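Local coordinates for G-protein alpha subunit Galpha7 (Naegleria fowleri, PDB 6NE6) that probably binds and hydrolyses GTP as the alpha subunit of a heterotrimeric G protein, acting as a nucleotide-dependent signalling switch, at residues 77-82 and 103-108; 260-265 and 272-277; 279-284 and 300-305. All coordinates share one frame; numbering follows the deposited sequence.

Contact 1: residues 77-82 and 103-108; sequences RQRAEK and AQDIAE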
ATOM      1  N   ARG A  77     -28.101   9.780 -11.280  1.00 18.47           N
ATOM      2  CA  ARG A  77     -27.489   9.529 -12.575  1.00 22.62           C
ATOM      3  C   ARG A  77     -26.788  10.781 -13.090  1.00 18.36           C
ATOM      4  O   ARG A  77     -25.675  10.705 -13.620  1.00 18.96           O
ATOM      5  CB  ARG A  77     -28.532   9.059 -13.586  1.00 21.72           C
ATOM      6  CG  ARG A  77     -27.898   8.372 -14.798  1.00 35.74           C
ATOM      7  CD  ARG A  77     -28.867   8.229 -15.959  1.00 42.78           C
ATOM      8  NE  ARG A  77     -29.387   9.528 -16.375  1.00 48.37           N
ATOM      9  CZ  ARG A  77     -28.721  10.392 -17.134  1.00 55.92           C
ATOM     10  NH1 ARG A  77     -27.502  10.098 -17.565  1.00 55.27           N
ATOM     11  NH2 ARG A  77     -29.275  11.554 -17.461  1.00 56.57           N
ATOM     12  N   GLN A  78     -27.424  11.939 -12.936  1.00 19.95           N
ATOM     13  CA  GLN A  78     -26.809  13.177 -13.401  1.00 23.14           C
ATOM     14  C   GLN A  78     -25.619  13.541 -12.533  1.00 21.74           C
ATOM     15  O   GLN A  78     -24.611  14.060 -13.023  1.00 21.66           O
ATOM     16  CB  GLN A  78     -27.848  14.298 -13.414  1.00 27.23           C
ATOM     17  CG  GLN A  78     -28.917  14.104 -14.479  1.00 38.44           C
ATOM     18  CD  GLN A  78     -30.103  15.041 -14.315  1.00 55.03           C
ATOM     19  OE1 GLN A  78     -30.286  15.659 -13.265  1.00 61.74           O
ATOM     20  NE2 GLN A  78     -30.921  15.141 -15.357  1.00 54.15           N
ATOM     21  N   ARG A  79     -25.718  13.248 -11.240  1.00 18.64           N
ATOM     22  CA  ARG A  79     -24.603  13.441 -10.325  1.00 20.84           C
ATOM     23  C   ARG A  79     -23.417  12.568 -10.724  1.00 21.37           C
ATOM     24  O   ARG A  79     -22.265  13.024 -10.736  1.00 17.92           O
ATOM     25  CB  ARG A  79     -25.103  13.130  -8.913  1.00 23.02           C
ATOM     26  CG  ARG A  79     -24.182  13.414  -7.774  1.00 27.64           C
ATOM     27  CD  ARG A  79     -24.963  13.274  -6.461  1.00 20.15           C
ATOM     28  NE  ARG A  79     -25.700  14.496  -6.135  1.00 19.14           N
ATOM     29  CZ  ARG A  79     -26.991  14.554  -5.822  1.00 19.99           C
ATOM     30  NH1 ARG A  79     -27.737  13.450  -5.758  1.00 19.39           N
ATOM     31  NH2 ARG A  79     -27.546  15.740  -5.557  1.00 25.00           N
ATOM     32  N   ALA A  80     -23.686  11.322 -11.103  1.00 16.47           N
ATOM     33  CA  ALA A  80     -22.621  10.440 -11.557  1.00 18.37           C
ATOM     34  C   ALA A  80     -21.987  10.961 -12.841  1.00 21.18           C
ATOM     35  O   ALA A  80     -20.759  10.907 -12.997  1.00 21.17           O
ATOM     36  CB  ALA A  80     -23.167   9.025 -11.754  1.00 21.31           C
ATOM     37  N   GLU A  81     -22.806  11.461 -13.774  1.00 17.37           N
ATOM     38  CA  GLU A  81     -22.260  12.039 -15.001  1.00 18.20           C
ATOM     39  C   GLU A  81     -21.377  13.247 -14.697  1.00 23.85           C
ATOM     40  O   GLU A  81     -20.326  13.428 -15.321  1.00 24.21           O
ATOM     41  CB  GLU A  81     -23.390  12.426 -15.957  1.00 21.57           C
ATOM     42  CG  GLU A  81     -24.111  11.248 -16.571  1.00 31.29           C
ATOM     43  CD  GLU A  81     -24.831  11.620 -17.855  1.00 53.65           C
ATOM     44  OE1 GLU A  81     -24.235  11.456 -18.942  1.00 62.09           O
ATOM     45  OE2 GLU A  81     -25.985  12.091 -17.775  1.00 60.53           O
ATOM     46  N   LYS A  82     -21.786  14.085 -13.742  1.00 22.73           N
ATOM     47  CA  LYS A  82     -20.957  15.226 -13.356  1.00 23.91           C
ATOM     48  C   LYS A  82     -19.599  14.765 -12.837  1.00 21.67           C
ATOM     49  O   LYS A  82     -18.556  15.308 -13.225  1.00 20.84           O
ATOM     50  CB  LYS A  82     -21.674  16.075 -12.300  1.00 23.96           C
ATOM     51  CG  LYS A  82     -20.737  17.039 -11.564  1.00 32.81           C
ATOM     52  CD  LYS A  82     -21.390  17.697 -10.345  1.00 42.38           C
ATOM     53  CE  LYS A  82     -20.381  18.571  -9.589  1.00 45.70           C
ATOM     54  NZ  LYS A  82     -20.975  19.352  -8.463  1.00 45.48           N
ATOM     55  N   ALA A 103     -17.981  17.609  -2.822  1.00 18.32           N
ATOM     56  CA  ALA A 103     -17.945  16.738  -1.654  1.00 17.88           C
ATOM     57  C   ALA A 103     -19.336  16.230  -1.320  1.00 16.82           C
ATOM     58  O   ALA A 103     -19.524  15.037  -1.048  1.00 16.54           O
ATOM     59  CB  ALA A 103     -17.356  17.494  -0.463  1.00 21.61           C
ATOM     60  N   GLN A 104     -20.328  17.119  -1.363  1.00 16.53           N
ATOM     61  CA  GLN A 104     -21.697  16.703  -1.075  1.00 17.37           C
ATOM     62  C   GLN A 104     -22.204  15.730  -2.134  1.00 17.47           C
ATOM     63  O   GLN A 104     -22.894  14.757  -1.807  1.00 18.21           O
ATOM     64  CB  GLN A 104     -22.606  17.927  -0.970  1.00 21.62           C
ATOM     65  CG  GLN A 104     -22.276  18.866   0.210  1.00 21.96           C
ATOM     66  CD  GLN A 104     -23.125  20.128   0.215  1.00 26.37           C
ATOM     67  OE1 GLN A 104     -24.312  20.085   0.539  1.00 25.66           O
ATOM     68  NE2 GLN A 104     -22.517  21.265  -0.147  1.00 27.20           N
ATOM     69  N   ASP A 105     -21.840  15.956  -3.406  1.00 16.59           N
ATOM     70  CA  ASP A 105     -22.262  15.045  -4.467  1.00 16.02           C
ATOM     71  C   ASP A 105     -21.652  13.657  -4.289  1.00 16.16           C
ATOM     72  O   ASP A 105     -22.333  12.644  -4.467  1.00 16.69           O
ATOM     73  CB  ASP A 105     -21.890  15.607  -5.842  1.00 22.23           C
ATOM     74  CG  ASP A 105     -22.787  16.759  -6.285  1.00 23.26           C
ATOM     75  OD1 ASP A 105     -23.939  16.878  -5.806  1.00 19.66           O
ATOM     76  OD2 ASP A 105     -22.327  17.550  -7.139  1.00 21.28           O
ATOM     77  N   ILE A 106     -20.368  13.587  -3.943  1.00 14.18           N
ATOM     78  CA  ILE A 106     -19.744  12.280  -3.772  1.00 12.97           C
ATOM     79  C   ILE A 106     -20.349  11.559  -2.575  1.00 12.64           C
ATOM     80  O   ILE A 106     -20.615  10.355  -2.635  1.00 13.41           O
ATOM     81  CB  ILE A 106     -18.219  12.427  -3.651  1.00 16.61           C
ATOM     82  CG1 ILE A 106     -17.640  12.928  -4.984  1.00 15.89           C
ATOM     83  CG2 ILE A 106     -17.582  11.093  -3.229  1.00 13.48           C
ATOM     84  CD1 ILE A 106     -16.174  13.376  -4.908  1.00 19.20           C
ATOM     85  N   ALA A 107     -20.583  12.284  -1.471  1.00 14.69           N
ATOM     86  CA  ALA A 107     -21.212  11.668  -0.301  1.00 14.86           C
ATOM     87  C   ALA A 107     -22.612  11.160  -0.621  1.00 16.61           C
ATOM     88  O   ALA A 107     -23.026  10.100  -0.129  1.00 15.38           O
ATOM     89  CB  ALA A 107     -21.261  12.661   0.858  1.00 16.05           C
ATOM     90  N   GLU A 108     -23.365  11.905  -1.434  1.00 15.52           N
ATOM     91  CA  GLU A 108     -24.685  11.422  -1.812  1.00 15.56           C
ATOM     92  C   GLU A 108     -24.575  10.173  -2.684  1.00 14.63           C
ATOM     93  O   GLU A 108     -25.321   9.202  -2.488  1.00 19.45           O
ATOM     94  CB  GLU A 108     -25.469  12.542  -2.509  1.00 15.93           C
ATOM     95  CG  GLU A 108     -26.955  12.288  -2.656  1.00 19.70           C
ATOM     96  CD  GLU A 108     -27.702  12.139  -1.326  1.00 18.08           C
ATOM     97  OE1 GLU A 108     -27.371  12.834  -0.325  1.00 20.33           O
ATOM     98  OE2 GLU A 108     -28.631  11.315  -1.280  1.00 23.24           O
TER
HETATM   99  O   HOH W   1     -26.110  18.067  -6.778  1.00 26.67           O
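D105 reaches from helix 100-109 between R79 and K82 of helix 74-89, giving one carboxylate oxygen to each. The short helix segments cross at -125°, with axes 10.1 Å apart at closest approach, and R79 and K82, three residues apart, both point at the partner helix. R79 presents an edge of its guanidinium: NE donates to D105 OD1 at 3.0 Å in a nearly straight bond, and OD1 lies close to the guanidinium plane. The carboxylate is inclined by 43° to the guanidinium, and NE meets OD1 from above the carboxylate plane; the pair is no flat, two-pronged bridge. A water completes the link instead, accepting from R79 NH2 and donating to D105 OD1. Behind NE the aliphatic part of the arginine lies against the other helix, with R79 CD 3.4 Å from D105 O. E108 comes over one face of the guanidinium rather than at its edge, its CG 3.4 Å from R79 NH1. A bend at chi2 then leads the glutamate's carboxylate away, and its OE1 pairs with K111. K82 behaves differently from R79: an extended chain, with CG anti to the backbone N (chi1 164°), carries NZ across the aspartate at about a right angle to a 2.6 Å salt bridge with D105 OD2, made nearly along the C-O axis. R79 has further anchors in its own helix, where NH1 pairs with E75 and bonds N76. A80 and I106 turn away from the partner helix and pack on helix 39-66, the long helix of the all-helical domain of G-alpha proteins. With two basic groups on its two oxygens, D105 is probably held firmly as an anion, and R79 probably divides its positive charge between D105 and E75.

Contact 2: residues 260-265 and 272-277; sequences GSRLAD and GPENDP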
ATOM      1  N   GLY A 260     -15.933 -14.158   2.663  1.00 15.86           N
ATOM      2  CA  GLY A 260     -16.341 -15.087   1.630  1.00 15.92           C
ATOM      3  C   GLY A 260     -15.563 -15.057   0.328  1.00 18.19           C
ATOM      4  O   GLY A 260     -15.972 -15.732  -0.617  1.00 19.67           O
ATOM      5  N   SER A 261     -14.467 -14.298   0.230  1.00 16.68           N
ATOM      6  CA  SER A 261     -13.621 -14.358  -0.959  1.00 18.89           C
ATOM      7  C   SER A 261     -12.702 -15.569  -0.839  1.00 24.25           C
ATOM      8  O   SER A 261     -11.890 -15.639   0.088  1.00 24.49           O
ATOM      9  CB  SER A 261     -12.802 -13.075  -1.118  1.00 16.52           C
ATOM     10  OG  SER A 261     -12.122 -13.088  -2.379  1.00 22.57           O
ATOM     11  N   ARG A 262     -12.826 -16.521  -1.766  1.00 18.62           N
ATOM     12  CA  ARG A 262     -12.213 -17.838  -1.602  1.00 19.71           C
ATOM     13  C   ARG A 262     -10.840 -17.882  -2.257  1.00 20.35           C
ATOM     14  O   ARG A 262     -10.701 -17.556  -3.439  1.00 20.05           O
ATOM     15  CB  ARG A 262     -13.103 -18.923  -2.211  1.00 19.24           C
ATOM     16  CG  ARG A 262     -14.528 -18.946  -1.666  1.00 21.52           C
ATOM     17  CD  ARG A 262     -15.364 -20.028  -2.343  1.00 28.71           C
ATOM     18  NE  ARG A 262     -14.783 -21.355  -2.167  1.00 31.98           N
ATOM     19  CZ  ARG A 262     -14.314 -22.111  -3.158  1.00 33.28           C
ATOM     20  NH1 ARG A 262     -14.365 -21.683  -4.417  1.00 36.11           N
ATOM     21  NH2 ARG A 262     -13.801 -23.305  -2.892  1.00 29.69           N
ATOM     22  N   LEU A 263      -9.831 -18.302  -1.495  1.00 15.60           N
ATOM     23  CA  LEU A 263      -8.493 -18.406  -2.071  1.00 12.64           C
ATOM     24  C   LEU A 263      -8.482 -19.381  -3.244  1.00 14.93           C
ATOM     25  O   LEU A 263      -7.793 -19.149  -4.244  1.00 20.04           O
ATOM     26  CB  LEU A 263      -7.496 -18.845  -1.004  1.00 17.82           C
ATOM     27  CG  LEU A 263      -6.039 -18.920  -1.441  1.00 17.27           C
ATOM     28  CD1 LEU A 263      -5.577 -17.533  -1.902  1.00 16.40           C
ATOM     29  CD2 LEU A 263      -5.181 -19.429  -0.272  1.00 14.60           C
ATOM     30  N   ALA A 264      -9.265 -20.462  -3.148  1.00 15.37           N
ATOM     31  CA  ALA A 264      -9.275 -21.502  -4.173  1.00 19.74           C
ATOM     32  C   ALA A 264      -9.819 -21.018  -5.511  1.00 24.73           C
ATOM     33  O   ALA A 264      -9.592 -21.684  -6.531  1.00 24.01           O
ATOM     34  CB  ALA A 264     -10.090 -22.705  -3.698  1.00 23.49           C
ATOM     35  N   ASP A 265     -10.545 -19.896  -5.533  1.00 20.74           N
ATOM     36  CA  ASP A 265     -10.995 -19.328  -6.796  1.00 21.31           C
ATOM     37  C   ASP A 265      -9.854 -18.704  -7.586  1.00 22.73           C
ATOM     38  O   ASP A 265     -10.008 -18.480  -8.792  1.00 29.52           O
ATOM     39  CB  ASP A 265     -12.099 -18.294  -6.556  1.00 22.09           C
ATOM     40  CG  ASP A 265     -13.456 -18.937  -6.325  1.00 27.83           C
ATOM     41  OD1 ASP A 265     -13.653 -20.089  -6.770  1.00 30.86           O
ATOM     42  OD2 ASP A 265     -14.332 -18.298  -5.708  1.00 27.61           O
ATOM     43  N   GLY A 272      -7.250 -26.251   1.613  1.00 29.89           N
ATOM     44  CA  GLY A 272      -7.571 -26.025   3.001  1.00 31.95           C
ATOM     45  C   GLY A 272      -9.023 -25.652   3.201  1.00 32.14           C
ATOM     46  O   GLY A 272      -9.817 -25.548   2.256  1.00 28.53           O
ATOM     47  N   PRO A 273      -9.389 -25.446   4.464  1.00 29.02           N
ATOM     48  CA  PRO A 273     -10.788 -25.149   4.791  1.00 28.11           C
ATOM     49  C   PRO A 273     -11.227 -23.792   4.266  1.00 30.85           C
ATOM     50  O   PRO A 273     -10.423 -22.884   4.037  1.00 27.21           O
ATOM     51  CB  PRO A 273     -10.814 -25.172   6.325  1.00 30.01           C
ATOM     52  CG  PRO A 273      -9.561 -25.873   6.734  1.00 30.38           C
ATOM     53  CD  PRO A 273      -8.557 -25.602   5.666  1.00 33.67           C
ATOM     54  N   GLU A 274     -12.539 -23.666   4.097  1.00 27.66           N
ATOM     55  CA  GLU A 274     -13.163 -22.410   3.715  1.00 26.03           C
ATOM     56  C   GLU A 274     -13.212 -21.441   4.894  1.00 25.47           C
ATOM     57  O   GLU A 274     -13.285 -21.849   6.056  1.00 33.11           O
ATOM     58  CB  GLU A 274     -14.583 -22.663   3.213  1.00 29.97           C
ATOM     59  CG  GLU A 274     -14.667 -23.595   2.030  1.00 36.84           C
ATOM     60  CD  GLU A 274     -14.129 -22.963   0.763  1.00 41.23           C
ATOM     61  OE1 GLU A 274     -14.331 -21.744   0.568  1.00 34.17           O
ATOM     62  OE2 GLU A 274     -13.502 -23.689  -0.033  1.00 45.46           O
ATOM     63  N   ASN A 275     -13.204 -20.144   4.575  1.00 25.93           N
ATOM     64  CA  ASN A 275     -13.305 -19.069   5.570  1.00 23.11           C
ATOM     65  C   ASN A 275     -12.295 -19.249   6.704  1.00 23.87           C
ATOM     66  O   ASN A 275     -12.580 -18.933   7.856  1.00 29.08           O
ATOM     67  CB  ASN A 275     -14.730 -18.964   6.139  1.00 24.61           C
ATOM     68  CG  ASN A 275     -15.782 -18.782   5.061  1.00 33.65           C
ATOM     69  OD1 ASN A 275     -16.091 -17.659   4.658  1.00 37.79           O
ATOM     70  ND2 ASN A 275     -16.341 -19.886   4.593  1.00 35.57           N
ATOM     71  N   ASP A 276     -11.111 -19.774   6.383  1.00 23.27           N
ATOM     72  CA  ASP A 276     -10.055 -20.048   7.362  1.00 21.33           C
ATOM     73  C   ASP A 276      -8.829 -19.228   6.982  1.00 19.94           C
ATOM     74  O   ASP A 276      -8.035 -19.657   6.122  1.00 21.07           O
ATOM     75  CB  ASP A 276      -9.722 -21.540   7.383  1.00 21.96           C
ATOM     76  CG  ASP A 276      -8.744 -21.929   8.488  1.00 29.31           C
ATOM     77  OD1 ASP A 276      -7.893 -21.109   8.906  1.00 25.99           O
ATOM     78  OD2 ASP A 276      -8.817 -23.092   8.933  1.00 32.39           O
ATOM     79  N   PRO A 277      -8.634 -18.045   7.570  1.00 19.72           N
ATOM     80  CA  PRO A 277      -7.517 -17.194   7.133  1.00 15.39           C
ATOM     81  C   PRO A 277      -6.157 -17.771   7.453  1.00 14.04           C
ATOM     82  O   PRO A 277      -5.197 -17.509   6.716  1.00 16.79           O
ATOM     83  CB  PRO A 277      -7.747 -15.878   7.892  1.00 23.45           C
ATOM     84  CG  PRO A 277      -9.185 -15.922   8.345  1.00 27.05           C
ATOM     85  CD  PRO A 277      -9.523 -17.362   8.530  1.00 23.20           C
TER
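R262 and E274 hold the two sides of this loop together through a bidentate, side-on salt bridge. R262 NE donates to E274 OE1 at 2.8 Å and R262 NH2 to E274 OE2 at 2.9 Å, both bonds fairly straight. Both oxygens sit near the guanidinium plane and are met on their syn sides, though from somewhat out of the carboxylate plane, and the two groups are tilted by 24° from each other. Each chain has to bend to present its group: R262 turns at chi3 (59°), bringing NE and NH2 round to face the glutamate, and E274 folds at chi2 (-71°). The remaining guanidinium nitrogen is used as well, since R262 NH1 pairs with D265 OD1 at 2.9 Å on its own side of the loop, so that all three nitrogens face carboxylate oxygens. This gripping of the group from two sides should fix its rotation. Away from the salt bridge the contact is slack. The backbones stay well apart, with the CA atoms of R262 and E274 7.1 Å from each other, and N275 merely lies beside G260. E274, N275 and G260 are all exposed on this outer side. The inner side is closed by L263, which is buried against A280, F283 and I284 of helix 277-291. The ends of the loop are defined by helix signals. G260, with its positive phi, terminates helix 250-258 in a Schellman motif, and D276 is the N-cap of helix 277-291, its OD1 accepting from A279 N. An irregular linker between two helices of the Ras-like GTPase domain is thus bounded by a C-terminal Schellman turn and an N-cap, and bridged near its two ends by an arginine-carboxylate network.

Contact 3: residues 279-284 and 300-305; sequences AAKEFI and VFFVTA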
ATOM      1  N   ALA A 279      -5.174 -21.025   7.604  1.00 20.08           N
ATOM      2  CA  ALA A 279      -4.829 -22.037   6.612  1.00 20.55           C
ATOM      3  C   ALA A 279      -4.487 -21.391   5.279  1.00 19.43           C
ATOM      4  O   ALA A 279      -3.528 -21.798   4.610  1.00 18.09           O
ATOM      5  CB  ALA A 279      -5.978 -23.036   6.450  1.00 23.22           C
ATOM      6  N   ALA A 280      -5.249 -20.365   4.892  1.00 16.30           N
ATOM      7  CA  ALA A 280      -5.026 -19.716   3.608  1.00 19.75           C
ATOM      8  C   ALA A 280      -3.719 -18.929   3.604  1.00 17.67           C
ATOM      9  O   ALA A 280      -2.971 -18.969   2.621  1.00 14.28           O
ATOM     10  CB  ALA A 280      -6.211 -18.812   3.270  1.00 18.84           C
ATOM     11  N   LYS A 281      -3.401 -18.228   4.697  1.00 16.95           N
ATOM     12  CA  LYS A 281      -2.168 -17.450   4.667  1.00 17.26           C
ATOM     13  C   LYS A 281      -0.947 -18.354   4.734  1.00 15.19           C
ATOM     14  O   LYS A 281       0.101 -18.018   4.166  1.00 16.76           O
ATOM     15  CB  LYS A 281      -2.140 -16.401   5.789  1.00 15.84           C
ATOM     16  CG  LYS A 281      -1.851 -16.949   7.181  1.00 16.33           C
ATOM     17  CD  LYS A 281      -2.098 -15.865   8.231  1.00 19.56           C
ATOM     18  CE  LYS A 281      -1.725 -16.339   9.623  1.00 21.35           C
ATOM     19  NZ  LYS A 281      -2.249 -15.399  10.675  1.00 23.58           N
ATOM     20  N   GLU A 282      -1.061 -19.512   5.394  1.00 15.00           N
ATOM     21  CA  GLU A 282       0.067 -20.437   5.410  1.00 20.19           C
ATOM     22  C   GLU A 282       0.340 -20.981   4.016  1.00 19.86           C
ATOM     23  O   GLU A 282       1.503 -21.123   3.615  1.00 18.21           O
ATOM     24  CB  GLU A 282      -0.193 -21.562   6.404  1.00 20.88           C
ATOM     25  CG  GLU A 282      -0.169 -21.091   7.858  1.00 35.35           C
ATOM     26  CD  GLU A 282       1.181 -20.531   8.279  1.00 42.59           C
ATOM     27  OE1 GLU A 282       2.217 -21.079   7.842  1.00 41.12           O
ATOM     28  OE2 GLU A 282       1.202 -19.544   9.047  1.00 39.50           O
ATOM     29  N   PHE A 283      -0.726 -21.253   3.252  1.00 18.19           N
ATOM     30  CA  PHE A 283      -0.571 -21.686   1.867  1.00 17.62           C
ATOM     31  C   PHE A 283       0.131 -20.626   1.034  1.00 19.80           C
ATOM     32  O   PHE A 283       1.008 -20.944   0.221  1.00 16.88           O
ATOM     33  CB  PHE A 283      -1.942 -22.013   1.274  1.00 18.11           C
ATOM     34  CG  PHE A 283      -1.909 -22.458  -0.167  1.00 19.61           C
ATOM     35  CD1 PHE A 283      -1.723 -23.794  -0.485  1.00 25.74           C
ATOM     36  CD2 PHE A 283      -2.119 -21.550  -1.195  1.00 19.58           C
ATOM     37  CE1 PHE A 283      -1.720 -24.216  -1.809  1.00 26.38           C
ATOM     38  CE2 PHE A 283      -2.110 -21.965  -2.518  1.00 23.75           C
ATOM     39  CZ  PHE A 283      -1.916 -23.303  -2.819  1.00 23.22           C
ATOM     40  N   ILE A 284      -0.238 -19.358   1.223  1.00 15.60           N
ATOM     41  CA  ILE A 284       0.404 -18.284   0.470  1.00 16.01           C
ATOM     42  C   ILE A 284       1.868 -18.152   0.867  1.00 17.14           C
ATOM     43  O   ILE A 284       2.750 -18.022   0.010  1.00 15.45           O
ATOM     44  CB  ILE A 284      -0.354 -16.963   0.669  1.00 13.17           C
ATOM     45  CG1 ILE A 284      -1.754 -17.069   0.068  1.00 13.65           C
ATOM     46  CG2 ILE A 284       0.425 -15.807   0.036  1.00 15.24           C
ATOM     47  CD1 ILE A 284      -2.670 -15.907   0.451  1.00 18.08           C
ATOM     48  N   VAL A 300      10.390 -14.807   7.002  1.00 18.53           N
ATOM     49  CA  VAL A 300       9.134 -14.340   6.419  1.00 18.26           C
ATOM     50  C   VAL A 300       8.235 -13.882   7.559  1.00 17.99           C
ATOM     51  O   VAL A 300       8.103 -14.589   8.562  1.00 19.07           O
ATOM     52  CB  VAL A 300       8.428 -15.436   5.593  1.00 21.21           C
ATOM     53  CG1 VAL A 300       7.085 -14.936   5.097  1.00 18.63           C
ATOM     54  CG2 VAL A 300       9.292 -15.891   4.417  1.00 20.00           C
ATOM     55  N   PHE A 301       7.637 -12.693   7.420  1.00 14.69           N
ATOM     56  CA  PHE A 301       6.790 -12.120   8.462  1.00 15.72           C
ATOM     57  C   PHE A 301       5.460 -11.690   7.867  1.00 17.41           C
ATOM     58  O   PHE A 301       5.415 -11.124   6.769  1.00 17.38           O
ATOM     59  CB  PHE A 301       7.433 -10.884   9.144  1.00 18.09           C
ATOM     60  CG  PHE A 301       8.675 -11.183   9.936  1.00 20.19           C
ATOM     61  CD1 PHE A 301       8.599 -11.483  11.289  1.00 24.44           C
ATOM     62  CD2 PHE A 301       9.924 -11.134   9.338  1.00 23.07           C
ATOM     63  CE1 PHE A 301       9.753 -11.752  12.028  1.00 24.06           C
ATOM     64  CE2 PHE A 301      11.078 -11.394  10.079  1.00 22.04           C
ATOM     65  CZ  PHE A 301      10.991 -11.707  11.408  1.00 21.17           C
ATOM     66  N   PHE A 302       4.376 -11.942   8.600  1.00 14.76           N
ATOM     67  CA  PHE A 302       3.090 -11.344   8.276  1.00 14.10           C
ATOM     68  C   PHE A 302       2.998 -10.011   8.995  1.00 14.91           C
ATOM     69  O   PHE A 302       3.440  -9.890  10.140  1.00 17.45           O
ATOM     70  CB  PHE A 302       1.932 -12.243   8.721  1.00 14.85           C
ATOM     71  CG  PHE A 302       1.906 -13.583   8.043  1.00 14.20           C
ATOM     72  CD1 PHE A 302       1.459 -13.698   6.734  1.00 16.93           C
ATOM     73  CD2 PHE A 302       2.326 -14.718   8.710  1.00 22.89           C
ATOM     74  CE1 PHE A 302       1.415 -14.923   6.109  1.00 18.69           C
ATOM     75  CE2 PHE A 302       2.295 -15.954   8.082  1.00 28.65           C
ATOM     76  CZ  PHE A 302       1.839 -16.049   6.778  1.00 22.75           C
ATOM     77  N   VAL A 303       2.391  -9.014   8.348  1.00 12.99           N
ATOM     78  CA  VAL A 303       2.279  -7.701   8.976  1.00 13.42           C
ATOM     79  C   VAL A 303       1.042  -6.977   8.458  1.00 12.69           C
ATOM     80  O   VAL A 303       0.531  -7.261   7.375  1.00 12.84           O
ATOM     81  CB  VAL A 303       3.560  -6.861   8.743  1.00 14.55           C
ATOM     82  CG1 VAL A 303       3.686  -6.456   7.299  1.00 15.79           C
ATOM     83  CG2 VAL A 303       3.582  -5.639   9.663  1.00 18.51           C
ATOM     84  N   THR A 304       0.530  -6.056   9.271  1.00 12.54           N
ATOM     85  CA  THR A 304      -0.487  -5.107   8.828  1.00 11.56           C
ATOM     86  C   THR A 304       0.110  -3.729   9.068  1.00 12.14           C
ATOM     87  O   THR A 304       0.114  -3.245  10.199  1.00 15.30           O
ATOM     88  CB  THR A 304      -1.800  -5.292   9.576  1.00 15.04           C
ATOM     89  OG1 THR A 304      -2.288  -6.616   9.338  1.00 14.80           O
ATOM     90  CG2 THR A 304      -2.840  -4.288   9.067  1.00 17.69           C
ATOM     91  N   ALA A 305       0.637  -3.121   8.004  1.00 12.99           N
ATOM     92  CA  ALA A 305       1.332  -1.847   8.149  1.00 15.88           C
ATOM     93  C   ALA A 305       0.418  -0.754   8.685  1.00 15.59           C
ATOM     94  O   ALA A 305       0.887   0.162   9.365  1.00 14.71           O
ATOM     95  CB  ALA A 305       1.933  -1.419   6.805  1.00 17.52           C
TER
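K281 of helix 277-291 lies along one face of the F302 ring, which projects from the edge strand 297-302 toward the helix. Its CB starts at the rim, 3.9 Å from F302 CE1. CG takes the crowded position between the backbone N and the carbonyl carbon (chi1 76°) and comes within 3.8 Å of F302 CZ. From there the extended chain passes over the ring: CD stands above its centre, 4.2 Å from the F302 centroid and only 10° off the normal, in CH-pi geometry. Beyond CD the chain runs on through CE to NZ, which ends 5.3 Å from the F302 centroid, too long for more than a weak cation-pi attraction. The ammonium group has stronger partners outside the ring, a salt bridge to D278 and a hydrogen bond to H250 NE2. Two further atoms of the helix come near the ring: K281 O is 3.7 Å from F302 CZ, and E282 OE2 approaches obliquely, 3.9 Å from F302 CE2, its carboxylate plane steeply inclined to the ring. On the strand side, F302 touches L247 of the neighbouring parallel strand 242-248. No hydrogen bond joins the helix and strand segments, so their attachment here rests on aliphatic-aromatic contact, while the lysine's charge is probably balanced mainly by D278.

The three contacts follow one another along the chain, neither nesting nor crossing. Contact 1 comes first and closes the loop 83-102, joining two helices of the helical domain. After the chain has returned to the sheet of the Ras-like domain, contact 2 closes the short loop 266-271 between helices 250-258 and 277-291. Contact 3 then closes 285-299, bringing helix 277-291 against the edge strand 297-302. Contacts 2 and 3 are neighbours, touching where the linker packs on helix 277-291, with P273 on A279, so the linker, helix and edge strand form one continuous patch. Contact 1 stands apart, its centre 39 Å from that of contact 3.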